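Trichomaglin (Trichosanthes lepiniana, PDB 1SGL) is an S-like ribonuclease of the ribonuclease T2 family that probably cleaves the phosphodiester bonds of RNA. Local coordinates at residues A[61-66]-A[114-119]; A[16-21]-A[80-85]; A[157-160]-A[164-167]; A[120-125]-A[185-190]; A[73-78]-A[96-101]. All coordinates share one frame; numbering follows the deposited sequence.

Contact 5 lies nearest the probable active site, where a sulfate held by Q101 also takes bonds from H43 and H105. Contact 1 has its centre about 12 Å from that of contact 5 and meets it where the F63 ring packs on G99. Contact 2 is about 14 Å from contact 5 between centres and touches it through P80 and T81 against L97. Contact 4 shares helix 116-129 with contact 1, and F120 and L124 of that helix pack on contact 5. Beyond contact 4, A164 of contact 3 rests on P189 and R190. Contacts 1 and 3 lie on opposite sides of the chain centre, about 30 Å apart between centres.

Contact 1 (A[61-66]-A[114-119]); sequences GSFDPD and KGEWNY
E116 reaches across to the backbone of D64 and carries nearly all of this contact. Its CG stands anti to the carbonyl carbon (chi1 -81°) and the chain runs on extended, which takes the carboxylate clear of its own helix and up to the loop. There OE2 accepts the amide of D64 in an almost straight bond, D64 N to E116 OE2 at 2.6 Å. The amide comes in on the syn side of the carboxylate, somewhat out of its plane. The F63 side chain crosses that of E116 at about a right angle, with ring and carboxylate planes 35° apart. The nearest approach of ring and carboxylate is too short in the model to carry weight. G115 is the N-cap of helix 116-129, which makes E116 the first helical residue, and the bond joins this helix start to the connection between strand 40-47 and helix 72-78 of the ribonuclease T2 fold. D64 turns its own acid group away from E116, leaving D64 OD2 5.5 Å from E116 OE2. Instead, D64 OD1 closes an Asx turn by accepting D66 N at 3.0 Å, from above the carboxylate plane, where the 3-10 segment begins. F63 N is bonded to E103 of helix 97-106, and the F63 ring also packs against I68 and Y102.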
# COMPACT_ATOMS: atom_id res chain seq x y z
N GLY A 61 -4.37 -3.30 -21.96
CA GLY A 61 -3.55 -2.20 -22.44
C GLY A 61 -2.14 -2.25 -21.88
O GLY A 61 -1.95 -2.30 -20.66
N SER A 62 -1.16 -2.23 -22.78
CA SER A 62 0.25 -2.29 -22.40
C SER A 62 0.75 -1.11 -21.57
O SER A 62 0.63 0.04 -21.98
CB SER A 62 1.11 -2.42 -23.66
OG SER A 62 0.74 -3.57 -24.40
N PHE A 63 1.31 -1.42 -20.41
CA PHE A 63 1.84 -0.40 -19.51
C PHE A 63 2.99 0.36 -20.18
O PHE A 63 3.97 -0.23 -20.64
CB PHE A 63 2.35 -1.03 -18.22
CG PHE A 63 3.09 -0.09 -17.34
CD1 PHE A 63 2.44 1.00 -16.76
CD2 PHE A 63 4.45 -0.26 -17.10
CE1 PHE A 63 3.14 1.89 -15.95
CE2 PHE A 63 5.15 0.63 -16.29
CZ PHE A 63 4.50 1.70 -15.72
N ASP A 64 2.87 1.68 -20.23
CA ASP A 64 3.88 2.52 -20.85
C ASP A 64 4.65 3.31 -19.79
O ASP A 64 4.14 4.28 -19.24
CB ASP A 64 3.21 3.48 -21.83
CG ASP A 64 4.21 4.29 -22.63
OD1 ASP A 64 5.41 4.27 -22.29
OD2 ASP A 64 3.78 4.95 -23.59
N PRO A 65 5.89 2.90 -19.48
CA PRO A 65 6.73 3.58 -18.48
C PRO A 65 6.91 5.08 -18.71
O PRO A 65 7.15 5.83 -17.75
CB PRO A 65 8.05 2.83 -18.58
CG PRO A 65 7.65 1.46 -19.00
CD PRO A 65 6.60 1.74 -20.05
N ASP A 66 6.81 5.53 -19.96
CA ASP A 66 6.99 6.95 -20.26
C ASP A 66 6.01 7.86 -19.51
O ASP A 66 6.36 8.97 -19.14
CB ASP A 66 6.83 7.24 -21.76
CG ASP A 66 7.88 6.53 -22.62
OD1 ASP A 66 8.94 6.14 -22.10
OD2 ASP A 66 7.63 6.39 -23.83
N LYS A 114 -8.97 7.40 -15.35
CA LYS A 114 -8.70 7.14 -16.77
C LYS A 114 -7.23 7.26 -17.14
O LYS A 114 -6.69 8.35 -17.22
CB LYS A 114 -9.51 8.10 -17.64
CG LYS A 114 -11.02 7.98 -17.49
CD LYS A 114 -11.74 8.94 -18.42
CE LYS A 114 -13.25 8.88 -18.23
NZ LYS A 114 -13.96 9.75 -19.22
N GLY A 115 -6.60 6.12 -17.38
CA GLY A 115 -5.20 6.14 -17.78
C GLY A 115 -4.15 6.11 -16.69
O GLY A 115 -4.41 6.45 -15.53
N GLU A 116 -2.95 5.70 -17.10
CA GLU A 116 -1.80 5.59 -16.21
C GLU A 116 -1.53 6.82 -15.37
O GLU A 116 -1.50 6.75 -14.14
CB GLU A 116 -0.54 5.31 -17.02
CG GLU A 116 -0.37 3.88 -17.41
CD GLU A 116 0.94 3.66 -18.13
OE1 GLU A 116 2.00 4.00 -17.57
OE2 GLU A 116 0.91 3.14 -19.27
N TRP A 117 -1.32 7.94 -16.04
CA TRP A 117 -1.02 9.19 -15.36
C TRP A 117 -1.91 9.48 -14.17
O TRP A 117 -1.43 9.67 -13.05
CB TRP A 117 -1.12 10.36 -16.35
CG TRP A 117 -0.39 11.54 -15.87
CD1 TRP A 117 0.97 11.68 -15.80
CD2 TRP A 117 -0.95 12.75 -15.36
NE1 TRP A 117 1.29 12.91 -15.27
CE2 TRP A 117 0.13 13.59 -14.99
CE3 TRP A 117 -2.26 13.21 -15.17
CZ2 TRP A 117 -0.06 14.86 -14.44
CZ3 TRP A 117 -2.45 14.48 -14.62
CH2 TRP A 117 -1.36 15.29 -14.27
N ASN A 118 -3.21 9.51 -14.42
CA ASN A 118 -4.20 9.78 -13.39
C ASN A 118 -4.18 8.72 -12.28
O ASN A 118 -4.45 9.03 -11.13
CB ASN A 118 -5.59 9.85 -14.03
CG ASN A 118 -6.67 10.29 -13.06
OD1 ASN A 118 -6.51 11.29 -12.35
ND2 ASN A 118 -7.77 9.56 -13.03
N TYR A 119 -3.86 7.48 -12.64
CA TYR A 119 -3.80 6.41 -11.66
C TYR A 119 -2.69 6.68 -10.64
O TYR A 119 -2.93 6.67 -9.44
CB TYR A 119 -3.56 5.07 -12.35
CG TYR A 119 -3.46 3.90 -11.39
CD1 TYR A 119 -4.56 3.48 -10.64
CD2 TYR A 119 -2.25 3.22 -11.24
CE1 TYR A 119 -4.45 2.39 -9.76
CE2 TYR A 119 -2.13 2.14 -10.38
CZ TYR A 119 -3.23 1.73 -9.64
OH TYR A 119 -3.09 0.64 -8.80

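Contact 2 (A[16-21]-A[80-85]); sequences GTSCRS and PTYRCA. With SO4 (sulfate ion), chain C; SO4 (sulfate ion), chain E.
S18, in the last turn of the short helix 15-18, lays its CB over one face of the Y82 ring, while C19 approaches the same ring obliquely. The helix follows strand 7-14 of the ribonuclease T2 fold, and the loop 80-85 leads from helix 72-78 to strand 87-88. Disulfides brace both sides: C19 is joined to C31, and C84 to C26. The main interaction is a CH-pi contact, with S18 CB 3.7 Å from the Y82 ring centroid and 22° off the ring normal. Beside it is a sulfur-aromatic contact, in which C19 SG lies 4.7 Å from the Y82 centroid and 3.7 Å from Y82 CD1. Y82 CG is anti to the carbonyl carbon (chi1 -70°), and this swings the ring toward the helix; its hydroxyl is tied to T41 at the far end. Polar interactions turn away to sulfates, probably from the crystallisation liquor. R20 NH2 gives one bond to a sulfate and also forms a salt bridge with E173. A second sulfate sits against the loop, where Y82 N donates to its O3 at 2.9 Å and T81 OG1 adds a weak bond. The extended R83 side chain runs alongside this anion and pairs through NH1 with E87, while R83 NE comes within 2.7 Å of sulfate O4.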
# COMPACT_ATOMS: atom_id res chain seq x y z
N GLY A 16 9.20 -2.72 7.53
CA GLY A 16 9.91 -3.59 8.45
C GLY A 16 9.56 -5.06 8.32
O GLY A 16 10.43 -5.93 8.42
N THR A 17 8.29 -5.35 8.07
CA THR A 17 7.84 -6.72 7.94
C THR A 17 8.14 -7.32 6.56
O THR A 17 8.43 -8.52 6.45
CB THR A 17 6.33 -6.82 8.25
OG1 THR A 17 6.11 -6.37 9.59
CG2 THR A 17 5.83 -8.25 8.09
N SER A 18 8.08 -6.50 5.52
CA SER A 18 8.36 -6.97 4.17
C SER A 18 9.85 -7.24 4.00
O SER A 18 10.27 -7.96 3.09
CB SER A 18 7.93 -5.92 3.14
OG SER A 18 6.52 -5.75 3.11
N CYS A 19 10.66 -6.66 4.88
CA CYS A 19 12.10 -6.80 4.80
C CYS A 19 12.72 -7.71 5.86
O CYS A 19 13.94 -7.88 5.86
CB CYS A 19 12.76 -5.43 4.93
SG CYS A 19 12.27 -4.26 3.62
N ARG A 20 11.91 -8.28 6.74
CA ARG A 20 12.47 -9.12 7.80
C ARG A 20 13.05 -10.45 7.35
O ARG A 20 13.72 -11.13 8.13
CB ARG A 20 11.43 -9.36 8.89
CG ARG A 20 10.44 -10.46 8.61
CD ARG A 20 9.89 -10.98 9.93
NE ARG A 20 8.85 -12.00 9.76
CZ ARG A 20 8.32 -12.68 10.77
NH1 ARG A 20 8.72 -12.46 12.01
NH2 ARG A 20 7.37 -13.58 10.53
N SER A 21 12.81 -10.83 6.11
CA SER A 21 13.35 -12.08 5.61
C SER A 21 14.58 -11.76 4.76
O SER A 21 14.71 -12.23 3.62
CB SER A 21 12.31 -12.84 4.78
OG SER A 21 12.71 -14.18 4.56
N PRO A 80 8.19 1.57 -3.45
CA PRO A 80 9.22 0.60 -3.82
C PRO A 80 8.67 -0.81 -3.86
O PRO A 80 7.53 -1.05 -3.46
CB PRO A 80 10.24 0.76 -2.72
CG PRO A 80 9.36 0.98 -1.51
CD PRO A 80 8.34 1.98 -2.04
N THR A 81 9.47 -1.75 -4.35
CA THR A 81 9.06 -3.14 -4.40
C THR A 81 9.83 -3.85 -3.29
O THR A 81 10.84 -3.33 -2.82
CB THR A 81 9.37 -3.80 -5.77
OG1 THR A 81 8.86 -5.14 -5.77
CG2 THR A 81 10.87 -3.84 -6.02
N TYR A 82 9.35 -5.00 -2.85
CA TYR A 82 10.03 -5.73 -1.79
C TYR A 82 10.49 -7.11 -2.25
O TYR A 82 10.82 -7.97 -1.44
CB TYR A 82 9.12 -5.82 -0.56
CG TYR A 82 8.92 -4.48 0.13
CD1 TYR A 82 9.99 -3.85 0.77
CD2 TYR A 82 7.70 -3.82 0.08
CE1 TYR A 82 9.84 -2.58 1.34
CE2 TYR A 82 7.54 -2.55 0.65
CZ TYR A 82 8.61 -1.94 1.28
OH TYR A 82 8.46 -0.69 1.82
N ARG A 83 10.51 -7.29 -3.57
CA ARG A 83 10.94 -8.53 -4.21
C ARG A 83 12.04 -8.16 -5.20
O ARG A 83 12.13 -7.01 -5.62
CB ARG A 83 9.80 -9.18 -4.99
CG ARG A 83 8.50 -9.29 -4.23
CD ARG A 83 7.41 -9.89 -5.10
NE ARG A 83 6.08 -9.64 -4.53
CZ ARG A 83 4.94 -10.05 -5.07
NH1 ARG A 83 4.95 -10.74 -6.21
NH2 ARG A 83 3.78 -9.74 -4.50
N CYS A 84 12.86 -9.12 -5.57
CA CYS A 84 13.92 -8.85 -6.53
C CYS A 84 13.59 -9.39 -7.90
O CYS A 84 14.38 -9.29 -8.83
CB CYS A 84 15.24 -9.44 -6.05
SG CYS A 84 16.01 -8.37 -4.80
N ALA A 85 12.40 -9.97 -8.03
CA ALA A 85 11.95 -10.53 -9.29
C ALA A 85 10.84 -9.65 -9.86
O ALA A 85 10.25 -8.85 -9.14
CB ALA A 85 11.44 -11.95 -9.08
S SO4 C . 6.03 -6.40 -3.12
O1 SO4 C . 4.98 -6.31 -2.08
O2 SO4 C . 7.15 -7.20 -2.60
O3 SO4 C . 6.50 -5.05 -3.47
O4 SO4 C . 5.46 -7.06 -4.31
S SO4 E . 4.58 -16.09 8.88
O1 SO4 E . 4.57 -16.85 7.61
O2 SO4 E . 4.89 -17.00 10.00
O3 SO4 E . 3.25 -15.48 9.10
O4 SO4 E . 5.62 -15.04 8.81

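Contact 3 (A[157-160]-A[164-167]); sequences AVES and ARPK. With SO4 (sulfate ion), chain D.
V158 CG1 packs against the ring of P166, 3.7 Å from P166 CG, and these two residues form the buried side of the contact. CG1 stands anti to the backbone N (chi1 172°), which presents that methyl to the proline. Both side chains also touch L179 and L181 of strand 176-184, so the turn that carries helix 151-162 into strand 167-170 is fastened onto the antiparallel sheet of the ribonuclease T2 fold. Next to it, E159 CA makes a C-H...O contact with A164 O at 3.6 Å, and E159 CG lies on P166 CD. The more solvent-facing side belongs to E159 and R165, which pair no charges. They lie side by side and point the same way, so the acid meets the aliphatic base of the arginine: E159 OE2 is 3.2 Å from R165 CB but 5.0 Å from R165 NH1. A bend at chi3 (67°) takes the guanidinium off toward C192, whose carbonyl accepts a weak bond from R165 NE. K167, further on, binds a sulfate also held by S180 and R46. Between the two segments, apolar packing and carbon-to-oxygen contacts do the work, and any attraction between E159 and R165 probably acts through space without a salt bridge.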
# COMPACT_ATOMS: atom_id res chain seq x y z
N ALA A 157 -5.23 6.21 16.18
CA ALA A 157 -4.38 7.21 15.57
C ALA A 157 -4.80 7.46 14.12
O ALA A 157 -4.96 8.60 13.68
CB ALA A 157 -2.93 6.77 15.65
N VAL A 158 -4.98 6.37 13.36
CA VAL A 158 -5.38 6.49 11.96
C VAL A 158 -6.77 7.08 11.80
O VAL A 158 -6.97 7.99 11.01
CB VAL A 158 -5.32 5.13 11.24
CG1 VAL A 158 -5.91 5.26 9.83
CG2 VAL A 158 -3.88 4.66 11.16
N GLU A 159 -7.74 6.56 12.56
CA GLU A 159 -9.09 7.09 12.47
C GLU A 159 -9.16 8.56 12.82
O GLU A 159 -9.84 9.33 12.16
CB GLU A 159 -10.04 6.33 13.39
CG GLU A 159 -10.28 4.89 13.03
CD GLU A 159 -11.12 4.19 14.07
OE1 GLU A 159 -10.95 4.51 15.26
OE2 GLU A 159 -11.94 3.32 13.71
N SER A 160 -8.45 8.96 13.88
CA SER A 160 -8.46 10.35 14.32
C SER A 160 -7.85 11.26 13.27
O SER A 160 -8.31 12.38 13.08
CB SER A 160 -7.68 10.53 15.63
OG SER A 160 -8.36 9.91 16.70
N ALA A 164 -11.55 7.93 9.18
CA ALA A 164 -12.21 6.68 8.82
C ALA A 164 -11.41 5.49 9.32
O ALA A 164 -10.18 5.54 9.42
CB ALA A 164 -12.39 6.59 7.29
N ARG A 165 -12.12 4.41 9.62
CA ARG A 165 -11.50 3.19 10.12
C ARG A 165 -10.70 2.40 9.07
O ARG A 165 -11.23 2.04 8.03
CB ARG A 165 -12.58 2.28 10.71
CG ARG A 165 -12.06 0.92 11.18
CD ARG A 165 -13.15 0.13 11.90
NE ARG A 165 -14.22 -0.25 10.98
CZ ARG A 165 -15.50 0.00 11.18
NH1 ARG A 165 -15.90 0.64 12.28
NH2 ARG A 165 -16.40 -0.37 10.27
N PRO A 166 -9.43 2.10 9.36
CA PRO A 166 -8.61 1.33 8.41
C PRO A 166 -8.76 -0.16 8.67
O PRO A 166 -9.39 -0.57 9.63
CB PRO A 166 -7.20 1.78 8.74
CG PRO A 166 -7.26 1.83 10.25
CD PRO A 166 -8.61 2.53 10.51
N LYS A 167 -8.15 -0.96 7.81
CA LYS A 167 -8.16 -2.41 7.93
C LYS A 167 -6.70 -2.84 8.15
O LYS A 167 -5.83 -2.56 7.34
CB LYS A 167 -8.72 -3.01 6.63
CG LYS A 167 -8.71 -4.52 6.58
CD LYS A 167 -9.71 -5.06 5.55
CE LYS A 167 -9.49 -4.46 4.17
NZ LYS A 167 -10.39 -5.06 3.14
S SO4 D . -7.07 -6.34 2.07
O1 SO4 D . -6.39 -7.58 1.63
O2 SO4 D . -6.37 -5.16 1.50
O3 SO4 D . -7.03 -6.28 3.54
O4 SO4 D . -8.46 -6.35 1.59

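Contact 4 (A[120-125]-A[185-190]); sequences FKKTLK and KDFKPR
K122 folds over one face of the F187 ring, and these two side chains supply all the surface buried here. F187 sits in the loop of a beta hairpin, between strand 176-184 and the short strand 189-190 that pairs with it antiparallel; K122 comes from helix 116-129. The contact thus joins a helix of the ribonuclease T2 fold to the edge of its antiparallel sheet. K122 is bent at chi2 (70°) and again at chi4, and this curls the chain along the ring instead of past it. Its aliphatic part makes a CH-pi contact, with K122 CG 4.0 Å from the F187 centroid and close to the ring normal, while K122 CE is 3.8 Å from F187 CD2. The ammonium follows over the same face as a cation-pi partner, K122 NZ standing 4.5 Å from the F187 centroid. K125 NZ is only 3.1 Å from K122 NZ; two donors so close would probably repel if both were charged. F187 has a left-handed backbone conformation (phi 62°), and its ring also meets F8 of strand 7-14 with planes nearly parallel. Within the hairpin loop, D184 accepts the amide of K188, and the side chain of K188 folds back so that its NZ donates to D186 O at 3.1 Å.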
# COMPACT_ATOMS: atom_id res chain seq x y z
N PHE A 120 -1.48 6.93 -11.12
CA PHE A 120 -0.37 7.21 -10.22
C PHE A 120 -0.54 8.53 -9.51
O PHE A 120 -0.22 8.65 -8.33
CB PHE A 120 0.96 7.17 -10.98
CG PHE A 120 1.28 5.82 -11.53
CD1 PHE A 120 1.49 4.74 -10.66
CD2 PHE A 120 1.31 5.59 -12.89
CE1 PHE A 120 1.70 3.46 -11.16
CE2 PHE A 120 1.53 4.31 -13.40
CZ PHE A 120 1.72 3.24 -12.53
N LYS A 121 -1.05 9.53 -10.22
CA LYS A 121 -1.27 10.84 -9.63
C LYS A 121 -2.25 10.74 -8.46
O LYS A 121 -2.00 11.27 -7.39
CB LYS A 121 -1.84 11.80 -10.67
CG LYS A 121 -2.16 13.17 -10.12
CD LYS A 121 -2.75 14.05 -11.21
CE LYS A 121 -3.03 15.45 -10.69
NZ LYS A 121 -3.59 16.33 -11.75
N LYS A 122 -3.37 10.06 -8.69
CA LYS A 122 -4.39 9.92 -7.65
C LYS A 122 -3.90 9.08 -6.48
O LYS A 122 -4.16 9.41 -5.32
CB LYS A 122 -5.65 9.27 -8.21
CG LYS A 122 -6.91 9.82 -7.59
CD LYS A 122 -7.12 11.25 -8.07
CE LYS A 122 -8.06 12.02 -7.17
NZ LYS A 122 -7.47 12.21 -5.81
N THR A 123 -3.21 7.99 -6.77
CA THR A 123 -2.72 7.13 -5.72
C THR A 123 -1.73 7.88 -4.82
O THR A 123 -1.79 7.77 -3.60
CB THR A 123 -2.06 5.87 -6.30
OG1 THR A 123 -3.03 5.13 -7.05
CG2 THR A 123 -1.50 4.99 -5.18
N LEU A 124 -0.83 8.65 -5.42
CA LEU A 124 0.15 9.42 -4.65
C LEU A 124 -0.51 10.55 -3.85
O LEU A 124 -0.13 10.81 -2.71
CB LEU A 124 1.22 9.98 -5.58
CG LEU A 124 2.22 8.93 -6.10
CD1 LEU A 124 3.10 9.53 -7.18
CD2 LEU A 124 3.06 8.43 -4.93
N LYS A 125 -1.50 11.21 -4.45
CA LYS A 125 -2.19 12.29 -3.76
C LYS A 125 -2.86 11.77 -2.50
O LYS A 125 -2.76 12.39 -1.44
CB LYS A 125 -3.26 12.92 -4.66
CG LYS A 125 -2.71 13.79 -5.78
CD LYS A 125 -3.82 14.27 -6.73
CE LYS A 125 -4.83 15.18 -6.03
NZ LYS A 125 -5.56 14.52 -4.90
N LYS A 185 -16.18 6.73 -4.44
CA LYS A 185 -15.88 7.18 -5.80
C LYS A 185 -15.37 8.61 -5.84
O LYS A 185 -14.65 8.98 -6.77
CB LYS A 185 -17.11 7.08 -6.70
CG LYS A 185 -17.71 5.69 -6.83
CD LYS A 185 -16.80 4.74 -7.55
CE LYS A 185 -17.47 3.39 -7.76
NZ LYS A 185 -18.64 3.46 -8.69
N ASP A 186 -15.74 9.41 -4.85
CA ASP A 186 -15.30 10.80 -4.79
C ASP A 186 -13.98 10.92 -4.01
O ASP A 186 -13.54 12.01 -3.67
CB ASP A 186 -16.37 11.69 -4.14
CG ASP A 186 -17.52 12.00 -5.09
OD1 ASP A 186 -18.46 12.71 -4.66
OD2 ASP A 186 -17.49 11.54 -6.25
N PHE A 187 -13.38 9.77 -3.71
CA PHE A 187 -12.12 9.74 -3.00
C PHE A 187 -12.16 10.32 -1.60
O PHE A 187 -11.17 10.87 -1.13
CB PHE A 187 -11.04 10.40 -3.84
CG PHE A 187 -10.75 9.67 -5.12
CD1 PHE A 187 -10.06 8.46 -5.09
CD2 PHE A 187 -11.22 10.14 -6.34
CE1 PHE A 187 -9.86 7.72 -6.26
CE2 PHE A 187 -11.02 9.41 -7.51
CZ PHE A 187 -10.34 8.20 -7.47
N LYS A 188 -13.31 10.22 -0.95
CA LYS A 188 -13.42 10.68 0.43
C LYS A 188 -13.29 9.41 1.27
O LYS A 188 -13.78 8.35 0.89
CB LYS A 188 -14.77 11.34 0.69
CG LYS A 188 -14.80 12.83 0.38
CD LYS A 188 -14.48 13.12 -1.08
CE LYS A 188 -14.33 14.62 -1.33
NZ LYS A 188 -14.04 14.93 -2.76
N PRO A 189 -12.62 9.51 2.43
CA PRO A 189 -12.44 8.35 3.30
C PRO A 189 -13.75 7.72 3.79
O PRO A 189 -14.73 8.42 4.05
CB PRO A 189 -11.61 8.90 4.46
CG PRO A 189 -10.79 9.98 3.78
CD PRO A 189 -11.83 10.66 2.91
N ARG A 190 -13.74 6.40 3.90
CA ARG A 190 -14.89 5.63 4.35
C ARG A 190 -14.37 4.48 5.21
O ARG A 190 -13.31 3.92 4.93
CB ARG A 190 -15.63 5.05 3.14
CG ARG A 190 -16.44 6.08 2.37
CD ARG A 190 -17.66 6.50 3.19
NE ARG A 190 -18.46 7.51 2.52
CZ ARG A 190 -18.17 8.81 2.50
NH1 ARG A 190 -17.09 9.25 3.13
NH2 ARG A 190 -18.96 9.66 1.86

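Contact 5 (A[73-78]-A[96-101]); sequences GKLVEY and ILWGQQ. With SO4 (sulfate ion), chain B.
L75 lies across one face of the W98 indole, its CB over the six-membered ring and its CD1 above the ring fusion at CD2. L75 CB is 3.9 Å from the centroid of that ring and 25° off its normal, a CH-pi contact, and the closest pair is L75 CB with W98 CZ2 at 3.6 Å. At the other end of the side chain, L75 CD1 is 3.9 Å from W98 CD2, so the leucine spans the six-membered ring from CZ2 to the fusion. V76 crosses the far end of the indole obliquely and only brushes it, V76 CG2 lying 4.0 Å from W98 CH2. W98 has CG anti to the carbonyl carbon (chi1 -45°), sending the indole from helix 97-106 toward helix 72-78. Its ring nitrogen donates to the carbonyl of W79, whose ring also meets the W98 indole edge-to-face. I68, and F120 and L124 of helix 116-129, also pack around this pair. One turn further along helix 97-106, Q101 bends at chi2 and NE2 donates to Q100 OE1 at 2.9 Å, from above the carbonyl plane. Q101 NE2 also binds sulfate O2 at 3.2 Å, and H43 and H105 bond to that anion. H43 and H105 belong to the two conserved active-site segments of T2 ribonucleases, W98-Q101 lead into the second, and the sulfate, probably from the crystallisation liquor, is consistent with a phosphate site.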
# COMPACT_ATOMS: atom_id res chain seq x y z
N GLY A 73 10.61 10.06 -8.98
CA GLY A 73 11.27 10.20 -7.69
C GLY A 73 10.36 9.78 -6.55
O GLY A 73 10.79 9.08 -5.64
N LYS A 74 9.10 10.20 -6.62
CA LYS A 74 8.14 9.86 -5.58
C LYS A 74 7.82 8.37 -5.56
O LYS A 74 7.65 7.79 -4.49
CB LYS A 74 6.88 10.71 -5.76
CG LYS A 74 7.19 12.20 -5.66
CD LYS A 74 5.98 13.09 -5.96
CE LYS A 74 4.98 13.06 -4.83
NZ LYS A 74 3.98 14.16 -4.97
N LEU A 75 7.74 7.74 -6.73
CA LEU A 75 7.44 6.31 -6.78
C LEU A 75 8.56 5.48 -6.18
O LEU A 75 8.30 4.52 -5.46
CB LEU A 75 7.18 5.85 -8.22
CG LEU A 75 5.90 6.35 -8.89
CD1 LEU A 75 5.77 5.76 -10.29
CD2 LEU A 75 4.70 5.96 -8.03
N VAL A 76 9.80 5.84 -6.48
CA VAL A 76 10.95 5.11 -5.96
C VAL A 76 11.02 5.20 -4.44
O VAL A 76 11.39 4.25 -3.75
CB VAL A 76 12.27 5.64 -6.57
CG1 VAL A 76 13.47 5.12 -5.79
CG2 VAL A 76 12.36 5.22 -8.03
N GLU A 77 10.64 6.36 -3.90
CA GLU A 77 10.69 6.54 -2.47
C GLU A 77 9.45 6.00 -1.74
O GLU A 77 9.57 5.35 -0.70
CB GLU A 77 10.84 8.03 -2.14
CG GLU A 77 11.47 8.28 -0.78
CD GLU A 77 11.07 9.61 -0.18
OE1 GLU A 77 11.11 10.63 -0.91
OE2 GLU A 77 10.73 9.63 1.02
N TYR A 78 8.27 6.25 -2.28
CA TYR A 78 7.04 5.82 -1.62
C TYR A 78 6.35 4.57 -2.14
O TYR A 78 5.45 4.04 -1.49
CB TYR A 78 6.04 6.98 -1.63
CG TYR A 78 6.56 8.20 -0.92
CD1 TYR A 78 6.71 9.40 -1.59
CD2 TYR A 78 6.89 8.14 0.43
CE1 TYR A 78 7.18 10.53 -0.93
CE2 TYR A 78 7.36 9.27 1.10
CZ TYR A 78 7.51 10.46 0.41
OH TYR A 78 7.97 11.58 1.06
N ILE A 96 7.10 -4.61 -13.57
CA ILE A 96 7.56 -4.05 -12.30
C ILE A 96 6.27 -3.74 -11.55
O ILE A 96 5.22 -3.52 -12.18
CB ILE A 96 8.33 -2.73 -12.50
CG1 ILE A 96 7.57 -1.82 -13.47
CG2 ILE A 96 9.74 -3.02 -13.00
CD1 ILE A 96 8.21 -0.47 -13.67
N LEU A 97 6.34 -3.73 -10.23
CA LEU A 97 5.19 -3.47 -9.38
C LEU A 97 4.23 -2.41 -9.91
O LEU A 97 3.04 -2.68 -10.06
CB LEU A 97 5.66 -3.07 -7.98
CG LEU A 97 4.57 -2.82 -6.93
CD1 LEU A 97 3.80 -4.12 -6.66
CD2 LEU A 97 5.20 -2.30 -5.66
N TRP A 98 4.73 -1.22 -10.21
CA TRP A 98 3.87 -0.14 -10.71
C TRP A 98 3.07 -0.58 -11.93
O TRP A 98 1.89 -0.24 -12.06
CB TRP A 98 4.70 1.09 -11.07
CG TRP A 98 5.72 1.47 -10.04
CD1 TRP A 98 5.62 1.31 -8.68
CD2 TRP A 98 7.01 2.05 -10.28
NE1 TRP A 98 6.76 1.76 -8.06
CE2 TRP A 98 7.63 2.21 -9.02
CE3 TRP A 98 7.69 2.45 -11.43
CZ2 TRP A 98 8.91 2.76 -8.89
CZ3 TRP A 98 8.97 3.00 -11.30
CH2 TRP A 98 9.56 3.15 -10.04
N GLY A 99 3.73 -1.31 -12.82
CA GLY A 99 3.07 -1.78 -14.03
C GLY A 99 2.00 -2.80 -13.73
O GLY A 99 0.87 -2.69 -14.23
N GLN A 100 2.34 -3.80 -12.92
CA GLN A 100 1.40 -4.84 -12.55
C GLN A 100 0.16 -4.26 -11.88
O GLN A 100 -0.97 -4.65 -12.21
CB GLN A 100 2.05 -5.84 -11.61
CG GLN A 100 1.07 -6.89 -11.12
CD GLN A 100 1.29 -7.26 -9.68
OE1 GLN A 100 1.36 -6.38 -8.81
NE2 GLN A 100 1.40 -8.55 -9.40
N GLN A 101 0.36 -3.33 -10.94
CA GLN A 101 -0.77 -2.72 -10.23
C GLN A 101 -1.66 -1.96 -11.19
O GLN A 101 -2.89 -2.05 -11.11
CB GLN A 101 -0.28 -1.78 -9.13
CG GLN A 101 0.29 -2.51 -7.94
CD GLN A 101 -0.74 -3.41 -7.28
OE1 GLN A 101 -1.79 -2.96 -6.85
NE2 GLN A 101 -0.44 -4.70 -7.21
S SO4 B . -2.20 -7.66 -5.75
O1 SO4 B . -2.54 -9.09 -5.69
O2 SO4 B . -2.46 -7.16 -7.11
O3 SO4 B . -0.78 -7.48 -5.42
O4 SO4 B . -3.02 -6.90 -4.78